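Local coordinates for inosine-uridine preferring nucleoside hydrolase family protein (PDB 2C40), which belongs to a nucleoside hydrolase family, with an alpha/beta fold built on a large mixed sheet, and holds a calcium ion and alpha-D-ribofuranose in one pocket, at residues G11-V16 against L245-T250; N7-V12 against I35-Y40; N200-T205 against R298-I303. All coordinates share one frame; numbering follows the deposited sequence. Where two conformers were deposited one is given.

Contact 1: G11-V16 against L245-T250; sequences GVDDLV and LWDVLT. With CA (calcium ion), chain C; RIB (alpha-D-ribofuranose), chain D.
D13 and D14 face D247 across the aspartate-rich calcium site of the nucleoside hydrolase fold. The two segments carry the first turns of helices 12-21 and 246-255, both with N-terminal ends near the metal; over residues 12-16 and 246-250 the axes come within 8.0 Å, with directions 27° apart. Following the first segment, G11 sits at the N-cap, and its carbonyl takes the amide of L15. D13 comes next, its side chain crossing that of D247 at about a right angle. In the conformer given, D13 OD2 receives a weak, long bond from D247 N, 3.5 Å away but nearly straight; a second deposited conformer makes this detail uncertain.

D14 starts out directed away from the other helix, yet its CG lies anti to its carbonyl carbon (chi1 -67°), and this brings the carboxylate round to the metal. It grips calcium with both oxygens, D14 OD2 at 2.4 Å and D14 OD1 at 2.8 Å. D247 uses OD2 alone, 2.5 Å from the ion, while its other oxygen, OD1, stands 2.6 Å from O3 of the ribofuranose. The carboxylates of D14 and D247, their planes 54° apart, can come close because they share the cation, which probably offsets their charge, as the nearby helix starts may also do. D9 and T125 supply further ligands. Further along, V16 leaves the site for an apolar patch continued by L224 and Y228. There V248 CG2 lies 3.8 Å from V16 CG1 and also touches the backbone oxygen of D13, at 3.6 Å.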
loop_
_atom_site.group_PDB
_atom_site.type_symbol
_atom_site.label_atom_id
_atom_site.label_comp_id
_atom_site.label_asym_id
_atom_site.label_seq_id
_atom_site.Cartn_x
_atom_site.Cartn_y
_atom_site.Cartn_z
ATOM N N GLY A 11 -4.766 9.164 8.009
ATOM C CA GLY A 11 -3.543 8.349 7.786
ATOM C C GLY A 11 -3.790 6.939 8.324
ATOM O O GLY A 11 -4.811 6.646 8.950
ATOM N N VAL A 12 -2.860 6.036 8.057
ATOM C CA VAL A 12 -2.942 4.655 8.567
ATOM C C VAL A 12 -3.093 4.626 10.078
ATOM O O VAL A 12 -3.888 3.842 10.609
ATOM C CB VAL A 12 -1.732 3.834 8.108
ATOM C CG1 VAL A 12 -1.533 2.567 8.967
ATOM C CG2 VAL A 12 -1.933 3.447 6.681
ATOM N N ASP A 13 -2.345 5.460 10.790
ATOM C CA ASP A 13 -2.389 5.370 12.264
ATOM C C ASP A 13 -3.625 6.053 12.886
ATOM O O ASP A 13 -4.009 5.712 14.001
ATOM C CB ASP A 13 -1.042 5.762 12.940
ATOM C CG ASP A 13 -0.658 7.198 12.731
ATOM O OD1 ASP A 13 -1.482 7.929 12.131
ATOM O OD2 ASP A 13 0.467 7.591 13.172
ATOM N N ASP A 14 -4.250 6.979 12.149
ATOM C CA ASP A 14 -5.559 7.532 12.510
ATOM C C ASP A 14 -6.624 6.457 12.454
ATOM O O ASP A 14 -7.478 6.353 13.316
ATOM C CB ASP A 14 -5.978 8.646 11.531
ATOM C CG ASP A 14 -5.091 9.878 11.619
ATOM O OD1 ASP A 14 -5.332 10.746 12.495
ATOM O OD2 ASP A 14 -4.129 9.989 10.824
ATOM N N LEU A 15 -6.594 5.685 11.389
ATOM C CA LEU A 15 -7.599 4.658 11.160
ATOM C C LEU A 15 -7.393 3.460 12.087
ATOM O O LEU A 15 -8.363 2.826 12.558
ATOM C CB LEU A 15 -7.558 4.194 9.708
ATOM C CG LEU A 15 -8.444 4.726 8.584
ATOM C CD1 LEU A 15 -9.273 6.019 8.791
ATOM C CD2 LEU A 15 -7.627 4.770 7.257
ATOM N N VAL A 16 -6.146 3.132 12.324
ATOM C CA VAL A 16 -5.823 2.118 13.318
ATOM C C VAL A 16 -6.274 2.569 14.720
ATOM O O VAL A 16 -6.700 1.754 15.547
ATOM C CB VAL A 16 -4.330 1.773 13.279
ATOM C CG1 VAL A 16 -3.944 1.037 14.525
ATOM C CG2 VAL A 16 -4.020 0.956 12.006
ATOM N N LEU A 245 4.365 5.403 15.973
ATOM C CA LEU A 245 2.910 5.303 15.983
ATOM C C LEU A 245 2.350 6.479 16.776
ATOM O O LEU A 245 1.798 6.316 17.851
ATOM C CB LEU A 245 2.500 3.993 16.661
ATOM C CG LEU A 245 3.151 2.752 16.052
ATOM C CD1 LEU A 245 3.329 1.674 17.040
ATOM C CD2 LEU A 245 2.287 2.312 14.936
ATOM N N TRP A 246 2.544 7.671 16.249
ATOM C CA TRP A 246 2.220 8.884 16.977
ATOM C C TRP A 246 0.777 9.011 17.363
ATOM O O TRP A 246 0.477 9.311 18.500
ATOM C CB TRP A 246 2.547 10.088 16.142
ATOM C CG TRP A 246 3.957 10.301 16.041
ATOM C CD1 TRP A 246 4.768 10.781 17.003
ATOM C CD2 TRP A 246 4.759 10.058 14.901
ATOM N NE1 TRP A 246 6.058 10.834 16.538
ATOM C CE2 TRP A 246 6.080 10.405 15.244
ATOM C CE3 TRP A 246 4.498 9.535 13.637
ATOM C CZ2 TRP A 246 7.155 10.292 14.350
ATOM C CZ3 TRP A 246 5.569 9.413 12.745
ATOM C CH2 TRP A 246 6.879 9.793 13.113
ATOM N N ASP A 247 -0.102 8.771 16.407
ATOM C CA ASP A 247 -1.537 8.873 16.641
ATOM C C ASP A 247 -2.085 7.751 17.556
ATOM O O ASP A 247 -2.943 7.998 18.404
ATOM C CB ASP A 247 -2.261 8.895 15.308
ATOM C CG ASP A 247 -1.808 10.052 14.427
ATOM O OD1 ASP A 247 -1.157 11.004 14.953
ATOM O OD2 ASP A 247 -2.153 10.045 13.229
ATOM N N VAL A 248 -1.554 6.537 17.379
ATOM C CA VAL A 248 -1.976 5.378 18.129
ATOM C C VAL A 248 -1.603 5.596 19.607
ATOM O O VAL A 248 -2.370 5.215 20.487
ATOM C CB VAL A 248 -1.367 4.063 17.570
ATOM C CG1 VAL A 248 -1.695 2.904 18.444
ATOM C CG2 VAL A 248 -1.909 3.761 16.176
ATOM N N LEU A 249 -0.444 6.196 19.851
ATOM C CA LEU A 249 0.021 6.477 21.175
ATOM C C LEU A 249 -0.838 7.560 21.828
ATOM O O LEU A 249 -1.101 7.513 23.025
ATOM C CB LEU A 249 1.450 6.952 21.142
ATOM C CG LEU A 249 2.210 7.228 22.442
ATOM C CD1 LEU A 249 2.242 8.689 22.706
ATOM C CD2 LEU A 249 1.700 6.433 23.667
ATOM N N THR A 250 -1.213 8.558 21.038
ATOM C CA THR A 250 -2.128 9.619 21.468
ATOM C C THR A 250 -3.451 9.033 21.938
ATOM O O THR A 250 -3.929 9.388 23.021
ATOM C CB THR A 250 -2.380 10.637 20.327
ATOM O OG1 THR A 250 -1.119 11.137 19.830
ATOM C CG2 THR A 250 -3.210 11.794 20.797
HETATM CA CA CA C . -2.855 11.838 11.687
HETATM O O5 RIB D . 3.290 14.806 12.056
HETATM C C5 RIB D . 2.801 13.469 12.361
HETATM C C4 RIB D . 1.415 13.319 11.730
HETATM O O4 RIB D . 1.606 13.358 10.300
HETATM C C3 RIB D . 0.580 12.067 12.068
HETATM O O3 RIB D . -0.554 12.478 12.900
HETATM C C2 RIB D . 0.244 11.370 10.676
HETATM O O2 RIB D . -1.127 10.897 10.283
HETATM C C1 RIB D . 0.783 12.372 9.625
HETATM O O HOH W 1 -1.842 13.834 10.640
#

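Contact 2: N7-V12 against I35-Y40; sequences NHDGGV and IPADCY. With CA (calcium ion), chain C; RIB (alpha-D-ribofuranose), chain D.
The calcium and ribofuranose pocket opens at the C-terminal ends of two adjacent parallel strands, where D9 meets D38. Strand 2-8, helix 12-21 and strand 27-34 form a beta-alpha-beta crossover, and the contact joins the loops that leave its two strands. I35 N donates to H8 O at 2.9 Å, a nearly straight bond (169°) that prolongs the pairing of the strands. Beyond it D9 packs its CB on the CG2 branch of I35 and divides its carboxylate between two tasks. D9 OD2 binds calcium at 2.3 Å. D9 OD1 takes the amide of D38 at 3.0 Å, the N-H arriving well above the carboxylate plane, and a calcium-bound water sits 2.6 Å from the same oxygen. A37 CB closes in beside it.

The chain then turns at G10, whose amide reaches H8 ND1 in the plane of the imidazole ring; S48 holds the other ring nitrogen. Against this turn C39 presses its side chain, with CB 3.2 Å from D9 O. D38 swings its CG anti to its own N (chi1 -163°), extending the carboxylate into the pocket until OD1 lies 3.0 Å from C1 of the ribofuranose. D9 is thus a metal ligand whose second oxygen is held by the backbone of D38, so the loop that presents one pocket aspartate also helps to fix the rotation of the other.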
loop_
_atom_site.group_PDB
_atom_site.type_symbol
_atom_site.label_atom_id
_atom_site.label_comp_id
_atom_site.label_asym_id
_atom_site.label_seq_id
_atom_site.Cartn_x
_atom_site.Cartn_y
_atom_site.Cartn_z
ATOM N N ASN A 7 -11.396 13.510 16.383
ATOM C CA ASN A 7 -11.157 14.155 15.075
ATOM C C ASN A 7 -9.826 13.626 14.516
ATOM O O ASN A 7 -8.801 13.705 15.177
ATOM C CB ASN A 7 -11.153 15.702 15.243
ATOM C CG ASN A 7 -11.090 16.457 13.914
ATOM O OD1 ASN A 7 -12.128 16.775 13.304
ATOM N ND2 ASN A 7 -9.872 16.758 13.460
ATOM N N HIS A 8 -9.837 13.047 13.313
ATOM C CA HIS A 8 -8.610 12.444 12.745
ATOM C C HIS A 8 -8.439 12.829 11.306
ATOM O O HIS A 8 -9.387 13.261 10.676
ATOM C CB HIS A 8 -8.596 10.905 12.906
ATOM C CG HIS A 8 -9.558 10.139 12.018
ATOM N ND1 HIS A 8 -9.254 9.765 10.725
ATOM C CD2 HIS A 8 -10.772 9.588 12.295
ATOM C CE1 HIS A 8 -10.262 9.062 10.233
ATOM N NE2 HIS A 8 -11.196 8.942 11.168
ATOM N N ASP A 9 -7.225 12.668 10.774
ATOM C CA ASP A 9 -7.023 12.966 9.345
ATOM C C ASP A 9 -6.638 11.777 8.474
ATOM O O ASP A 9 -5.925 11.930 7.528
ATOM C CB ASP A 9 -6.075 14.139 9.136
ATOM C CG ASP A 9 -4.666 13.851 9.551
ATOM O OD1 ASP A 9 -3.793 14.629 9.117
ATOM O OD2 ASP A 9 -4.434 12.878 10.304
ATOM N N GLY A 10 -7.113 10.599 8.844
ATOM C CA GLY A 10 -7.204 9.448 7.949
ATOM C C GLY A 10 -5.921 8.861 7.404
ATOM O O GLY A 10 -5.978 8.149 6.423
ATOM N N GLY A 11 -4.766 9.164 8.009
ATOM C CA GLY A 11 -3.543 8.349 7.786
ATOM C C GLY A 11 -3.790 6.939 8.324
ATOM O O GLY A 11 -4.811 6.646 8.950
ATOM N N VAL A 12 -2.860 6.036 8.057
ATOM C CA VAL A 12 -2.942 4.655 8.567
ATOM C C VAL A 12 -3.093 4.626 10.078
ATOM O O VAL A 12 -3.888 3.842 10.609
ATOM C CB VAL A 12 -1.732 3.834 8.108
ATOM C CG1 VAL A 12 -1.533 2.567 8.967
ATOM C CG2 VAL A 12 -1.933 3.447 6.681
ATOM N N ILE A 35 -10.954 15.063 8.956
ATOM C CA ILE A 35 -10.455 16.262 8.268
ATOM C C ILE A 35 -9.508 15.822 7.135
ATOM O O ILE A 35 -8.648 14.957 7.327
ATOM C CB ILE A 35 -9.813 17.335 9.263
ATOM C CG1 ILE A 35 -9.557 18.658 8.527
ATOM C CG2 ILE A 35 -8.543 16.780 9.961
ATOM C CD1 ILE A 35 -8.959 19.733 9.387
ATOM N N PRO A 36 -9.697 16.378 5.923
ATOM C CA PRO A 36 -8.893 15.968 4.772
ATOM C C PRO A 36 -7.455 16.557 4.731
ATOM O O PRO A 36 -7.077 17.251 3.792
ATOM C CB PRO A 36 -9.788 16.410 3.587
ATOM C CG PRO A 36 -10.410 17.629 4.049
ATOM C CD PRO A 36 -10.738 17.354 5.526
ATOM N N ALA A 37 -6.656 16.246 5.747
ATOM C CA ALA A 37 -5.320 16.805 5.869
ATOM C C ALA A 37 -4.336 15.756 5.327
ATOM O O ALA A 37 -3.938 15.844 4.164
ATOM C CB ALA A 37 -5.028 17.205 7.301
ATOM N N ASP A 38 -3.982 14.750 6.120
ATOM C CA ASP A 38 -3.127 13.663 5.616
ATOM C C ASP A 38 -3.939 12.555 4.937
ATOM O O ASP A 38 -3.653 11.371 5.080
ATOM C CB ASP A 38 -2.311 13.107 6.750
ATOM C CG ASP A 38 -1.147 12.304 6.292
ATOM O OD1 ASP A 38 -0.664 11.557 7.147
ATOM O OD2 ASP A 38 -0.748 12.385 5.116
ATOM N N CYS A 39 -4.985 12.959 4.244
ATOM C CA CYS A 39 -5.880 12.038 3.576
ATOM C C CYS A 39 -6.719 12.800 2.564
ATOM O O CYS A 39 -6.840 14.006 2.635
ATOM C CB CYS A 39 -6.812 11.307 4.559
ATOM S SG CYS A 39 -8.230 12.243 5.244
ATOM N N TYR A 40 -7.247 12.053 1.605
ATOM C CA TYR A 40 -8.365 12.473 0.804
ATOM C C TYR A 40 -9.646 12.122 1.560
ATOM O O TYR A 40 -9.746 11.090 2.179
ATOM C CB TYR A 40 -8.302 11.803 -0.569
ATOM C CG TYR A 40 -7.216 12.389 -1.459
ATOM C CD1 TYR A 40 -5.882 11.954 -1.378
ATOM C CD2 TYR A 40 -7.510 13.411 -2.339
ATOM C CE1 TYR A 40 -4.890 12.523 -2.182
ATOM C CE2 TYR A 40 -6.531 13.960 -3.164
ATOM C CZ TYR A 40 -5.231 13.506 -3.083
ATOM O OH TYR A 40 -4.304 14.080 -3.911
HETATM CA CA CA C . -2.855 11.838 11.687
HETATM O O5 RIB D . 3.290 14.806 12.056
HETATM C C5 RIB D . 2.801 13.469 12.361
HETATM C C4 RIB D . 1.415 13.319 11.730
HETATM O O4 RIB D . 1.606 13.358 10.300
HETATM C C3 RIB D . 0.580 12.067 12.068
HETATM O O3 RIB D . -0.554 12.478 12.900
HETATM C C2 RIB D . 0.244 11.370 10.676
HETATM O O2 RIB D . -1.127 10.897 10.283
HETATM C C1 RIB D . 0.783 12.372 9.625
HETATM O O HOH W 1 -1.842 13.834 10.640
HETATM O O HOH W 2 -4.450 8.797 3.985
#

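Contact 3: N200-T205 against R298-I303; sequences NQVPLT and RFFDYI
Two torsions on helix 296-308 set up this contact with V202: F299 carries its CG anti to its backbone N (chi1 174°), whereas F300 has CG anti to its carbonyl carbon (chi1 -72°). The neighbouring phenyl rings consequently converge on one side of the helix, with F299 CD1 3.8 Å above the plane of the F300 ring, over its centre. In this alpha/beta fold the pair fastens the last helix of the chain to the loop that links strand 191-194 to helix 206-214.

V202 is the residue of that loop that meets both rings. Its side chain crosses F299 at about a right angle, and both methyl branches take part: V202 CG1 comes to 3.6 Å from F299 CD1, and V202 CG2 to 3.9 Å from F299 CE1. The approach to the ring is oblique. At the foot of the branches, V202 CB touches F300 CE1 at 3.8 Å, so one valine spans both aromatics. One face of the F299 ring takes CD1 of I303, one turn along the helix, offset toward the rim.

No hydrogen bond crosses between the two segments; the two meet by van der Waals packing. Around them, V248 and A252 of helix 246-255 press on F299, while I208 packs on F300. The pocket is some way off, the side chain of F299 being about 13 Å from the ribofuranose. Past V202 the backbone itself meets the far end of the second ring, where P203 O lies 3.6 Å from F300 CZ.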
loop_
_atom_site.group_PDB
_atom_site.type_symbol
_atom_site.label_atom_id
_atom_site.label_comp_id
_atom_site.label_asym_id
_atom_site.label_seq_id
_atom_site.Cartn_x
_atom_site.Cartn_y
_atom_site.Cartn_z
ATOM N N ASN A 200 9.626 8.383 21.398
ATOM C CA ASN A 200 10.986 7.904 21.227
ATOM C C ASN A 200 11.151 6.445 21.657
ATOM O O ASN A 200 11.878 5.690 21.010
ATOM C CB ASN A 200 11.958 8.715 22.079
ATOM C CG ASN A 200 12.333 10.037 21.477
ATOM O OD1 ASN A 200 12.122 10.279 20.293
ATOM N ND2 ASN A 200 12.936 10.917 22.306
ATOM N N GLN A 201 10.467 6.075 22.744
ATOM C CA GLN A 201 10.604 4.767 23.359
ATOM C C GLN A 201 9.716 3.678 22.747
ATOM O O GLN A 201 9.788 2.536 23.181
ATOM C CB GLN A 201 10.408 4.871 24.905
ATOM C CG GLN A 201 11.642 5.347 25.607
ATOM C CD GLN A 201 11.471 5.562 27.110
ATOM O OE1 GLN A 201 10.661 4.902 27.770
ATOM N NE2 GLN A 201 12.252 6.496 27.663
ATOM N N VAL A 202 8.909 4.021 21.744
ATOM C CA VAL A 202 8.020 3.059 21.105
ATOM C C VAL A 202 8.066 3.123 19.568
ATOM O O VAL A 202 7.061 3.407 18.927
ATOM C CB VAL A 202 6.529 3.186 21.638
ATOM C CG1 VAL A 202 6.461 2.891 23.131
ATOM C CG2 VAL A 202 5.870 4.570 21.300
ATOM N N PRO A 203 9.255 2.874 18.974
ATOM C CA PRO A 203 9.316 2.631 17.489
ATOM C C PRO A 203 8.598 1.350 17.079
ATOM O O PRO A 203 8.783 0.291 17.718
ATOM C CB PRO A 203 10.814 2.521 17.188
ATOM C CG PRO A 203 11.488 2.278 18.504
ATOM C CD PRO A 203 10.588 2.812 19.599
ATOM N N LEU A 204 7.789 1.437 16.018
ATOM C CA LEU A 204 7.275 0.220 15.380
ATOM C C LEU A 204 8.452 -0.381 14.670
ATOM O O LEU A 204 9.067 0.240 13.785
ATOM C CB LEU A 204 6.183 0.449 14.366
ATOM C CG LEU A 204 5.060 -0.612 14.187
ATOM C CD1 LEU A 204 4.743 -0.677 12.753
ATOM C CD2 LEU A 204 5.320 -1.985 14.718
ATOM N N THR A 205 8.693 -1.627 15.021
ATOM C CA THR A 205 9.880 -2.318 14.661
ATOM C C THR A 205 9.487 -3.548 13.791
ATOM O O THR A 205 8.339 -3.989 13.810
ATOM C CB THR A 205 10.544 -2.596 16.029
ATOM O OG1 THR A 205 11.914 -2.220 16.004
ATOM C CG2 THR A 205 10.347 -3.970 16.490
ATOM N N ARG A 298 4.347 -2.168 27.955
ATOM C CA ARG A 298 2.929 -1.949 28.239
ATOM C C ARG A 298 2.191 -1.371 27.059
ATOM O O ARG A 298 1.067 -1.758 26.778
ATOM C CB ARG A 298 2.769 -1.050 29.438
ATOM C CG ARG A 298 3.252 -1.735 30.710
ATOM C CD ARG A 298 2.205 -1.629 31.791
ATOM N NE ARG A 298 2.351 -0.403 32.542
ATOM C CZ ARG A 298 1.356 0.352 33.021
ATOM N NH1 ARG A 298 0.071 0.086 32.790
ATOM N NH2 ARG A 298 1.675 1.415 33.740
ATOM N N PHE A 299 2.817 -0.441 26.363
ATOM C CA PHE A 299 2.173 0.186 25.181
ATOM C C PHE A 299 1.850 -0.876 24.142
ATOM O O PHE A 299 0.705 -1.046 23.727
ATOM C CB PHE A 299 3.069 1.283 24.589
ATOM C CG PHE A 299 2.546 1.853 23.325
ATOM C CD1 PHE A 299 3.256 1.703 22.124
ATOM C CD2 PHE A 299 1.314 2.493 23.313
ATOM C CE1 PHE A 299 2.775 2.241 20.959
ATOM C CE2 PHE A 299 0.794 3.015 22.129
ATOM C CZ PHE A 299 1.504 2.886 20.953
ATOM N N PHE A 300 2.851 -1.614 23.730
ATOM C CA PHE A 300 2.643 -2.641 22.717
ATOM C C PHE A 300 1.785 -3.793 23.197
ATOM O O PHE A 300 1.022 -4.316 22.415
ATOM C CB PHE A 300 3.987 -3.136 22.154
ATOM C CG PHE A 300 4.640 -2.134 21.280
ATOM C CD1 PHE A 300 5.795 -1.461 21.683
ATOM C CD2 PHE A 300 4.060 -1.804 20.080
ATOM C CE1 PHE A 300 6.387 -0.501 20.854
ATOM C CE2 PHE A 300 4.631 -0.854 19.251
ATOM C CZ PHE A 300 5.792 -0.192 19.630
ATOM N N ASP A 301 1.879 -4.178 24.470
ATOM C CA ASP A 301 0.964 -5.203 25.007
ATOM C C ASP A 301 -0.497 -4.704 25.000
ATOM O O ASP A 301 -1.434 -5.433 24.727
ATOM C CB ASP A 301 1.363 -5.590 26.422
ATOM C CG ASP A 301 0.485 -6.664 26.984
ATOM O OD1 ASP A 301 0.573 -7.818 26.511
ATOM O OD2 ASP A 301 -0.291 -6.364 27.920
ATOM N N TYR A 302 -0.672 -3.440 25.295
ATOM C CA TYR A 302 -2.002 -2.853 25.381
ATOM C C TYR A 302 -2.719 -2.895 24.016
ATOM O O TYR A 302 -3.853 -3.355 23.899
ATOM C CB TYR A 302 -1.854 -1.425 25.888
ATOM C CG TYR A 302 -3.109 -0.625 25.988
ATOM C CD1 TYR A 302 -3.172 0.651 25.449
ATOM C CD2 TYR A 302 -4.232 -1.136 26.626
ATOM C CE1 TYR A 302 -4.315 1.413 25.575
ATOM C CE2 TYR A 302 -5.382 -0.391 26.753
ATOM C CZ TYR A 302 -5.421 0.883 26.215
ATOM O OH TYR A 302 -6.575 1.632 26.314
ATOM N N ILE A 303 -2.047 -2.420 22.989
ATOM C CA ILE A 303 -2.666 -2.362 21.668
ATOM C C ILE A 303 -2.838 -3.743 21.035
ATOM O O ILE A 303 -3.854 -3.984 20.392
ATOM C CB ILE A 303 -2.001 -1.302 20.792
ATOM C CG1 ILE A 303 -0.569 -1.687 20.479
ATOM C CG2 ILE A 303 -2.070 0.109 21.517
ATOM C CD1 ILE A 303 0.298 -0.515 19.922
#

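Overall arrangement
Contacts 1 and 2 start from the same stretch of chain, share G11 and V12, and have centres 10 Å apart. Strand 2-8 leads through the short turn 9-11 into helix 12-21, and D14 OD1 probably accepts a hydrogen bond from D9 N, so D9 and D14 close around one calcium ion. Contact 3 lies 12 Å from contact 1 and 22 Å from contact 2, centre to centre. Its segments alternate along the chain with those of contact 1, and L245 packs on F299 and F300, L249 on F299. Helix 246-255 therefore reaches the metal with its first turn and, with its N-cap residue L245 and with L249, leans on the last helix.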